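Local coordinates for bacterial Pleckstrin homology domain-containing protein (Shewanella loihica PV-4, PDB 3DCX), which is of unknown function but adopts a bacterial pleckstrin-homology fold akin to that of eukaryotic PH domains, at residues V38-N41 and K42-I45. Numbering follows the deposited sequence.
Sequences VFTN and KRLI
The hydroxyl of Thr40 meets the backbone amides of Lys42 and Arg43 at the end of a tight beta hairpin. OG1 sits between the backbone N and the carbonyl carbon (chi1 90°), and from there it faces the turn. It accepts the N-H of Lys42 at 2.9 Å from OG1 to N, a nearly straight bond. The N of Arg43 reaches the same OG1 at 3.0 Å, more bent, with an N-H...O angle of 144°. OE2 of Glu24 also hydrogen-bonds this hydroxyl, which is thus held by three partners in a buried setting. A valine here would probably leave the amides of Lys42 and Arg43 without their shared acceptor and free the turn to shift. The methyl CG2 of Thr40 meets CD1 of Ile45 at 3.9 Å, the two side chains crossing at about a right angle. The same CD1 lies over one face of the Arg43 guanidinium, offset toward its rim. The Arg43 chain is extended from CG to NE, and NH2 forms a salt bridge with OE1 of the same Glu24. The hairpin joins strands 35-40 and 43-50, neighbours in the first antiparallel sheet of this PH-like domain. Val38 and Ile45 form a hydrogen-bonded pair, with Val38 N to Ile45 O and Ile45 N to Val38 O both 2.9 Å. Their side chains share a sheet face with CB atoms 4.1 Å apart. Phe39 and Leu44, a non-hydrogen-bonded pair, lie side by side on the opposite face. There CD2 of Leu44 comes obliquely against the ring, 3.3 Å from CD2 of Phe39. Ile108, Thr111 and Ile112 of helix 105-116 also pack against Phe39.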
# COMPACT_ATOMS: atom_id res chain seq x y z
N VAL A 38 -2.38 19.47 -14.29
CA VAL A 38 -3.80 19.70 -14.03
C VAL A 38 -4.15 19.16 -12.65
O VAL A 38 -3.79 18.03 -12.33
CB VAL A 38 -4.65 19.06 -15.13
CG1 VAL A 38 -6.16 19.28 -14.86
CG2 VAL A 38 -4.23 19.64 -16.47
N PHE A 39 -4.77 19.99 -11.84
CA PHE A 39 -5.31 19.56 -10.55
C PHE A 39 -6.79 19.36 -10.68
O PHE A 39 -7.52 20.32 -10.96
CB PHE A 39 -5.09 20.60 -9.45
CG PHE A 39 -3.66 20.88 -9.16
CD1 PHE A 39 -2.91 21.70 -10.02
CD2 PHE A 39 -3.07 20.37 -8.02
CE1 PHE A 39 -1.57 21.96 -9.74
CE2 PHE A 39 -1.73 20.63 -7.73
CZ PHE A 39 -0.98 21.42 -8.58
N THR A 40 -7.24 18.13 -10.50
CA THR A 40 -8.67 17.88 -10.38
C THR A 40 -9.02 17.71 -8.89
O THR A 40 -8.18 17.89 -8.01
CB THR A 40 -9.09 16.70 -11.22
OG1 THR A 40 -8.99 15.47 -10.46
CG2 THR A 40 -8.27 16.65 -12.52
N ASN A 41 -10.28 17.41 -8.59
CA ASN A 41 -10.61 17.06 -7.21
C ASN A 41 -10.25 15.60 -6.81
O ASN A 41 -10.45 15.22 -5.67
CB ASN A 41 -12.07 17.38 -6.88
CG ASN A 41 -13.05 16.62 -7.70
OD1 ASN A 41 -12.73 16.06 -8.76
ND2 ASN A 41 -14.28 16.59 -7.23
N LYS A 42 -9.72 14.82 -7.75
CA LYS A 42 -9.40 13.39 -7.55
C LYS A 42 -7.94 13.02 -7.83
O LYS A 42 -7.44 12.01 -7.35
CB LYS A 42 -10.25 12.56 -8.49
CG LYS A 42 -11.73 12.79 -8.41
CD LYS A 42 -12.34 12.10 -7.25
CE LYS A 42 -13.85 12.11 -7.37
NZ LYS A 42 -14.45 12.23 -6.04
N ARG A 43 -7.28 13.81 -8.66
CA ARG A 43 -5.93 13.46 -9.11
C ARG A 43 -5.21 14.64 -9.71
O ARG A 43 -5.81 15.64 -10.05
CB ARG A 43 -6.00 12.36 -10.20
CG ARG A 43 -6.88 12.76 -11.38
CD ARG A 43 -6.79 11.85 -12.62
NE ARG A 43 -8.05 11.97 -13.37
CZ ARG A 43 -8.38 11.27 -14.45
NH1 ARG A 43 -7.54 10.40 -15.01
NH2 ARG A 43 -9.58 11.45 -15.00
N LEU A 44 -3.90 14.48 -9.88
CA LEU A 44 -3.18 15.31 -10.82
C LEU A 44 -3.16 14.56 -12.15
O LEU A 44 -3.04 13.33 -12.17
CB LEU A 44 -1.75 15.53 -10.37
CG LEU A 44 -1.53 15.89 -8.90
CD1 LEU A 44 -0.03 15.86 -8.62
CD2 LEU A 44 -2.13 17.24 -8.55
N ILE A 45 -3.31 15.31 -13.24
CA ILE A 45 -3.06 14.83 -14.58
C ILE A 45 -1.82 15.57 -15.11
O ILE A 45 -1.79 16.82 -15.18
CB ILE A 45 -4.28 14.98 -15.51
CG1 ILE A 45 -5.51 14.36 -14.87
CG2 ILE A 45 -4.01 14.29 -16.90
CD1 ILE A 45 -6.84 14.70 -15.60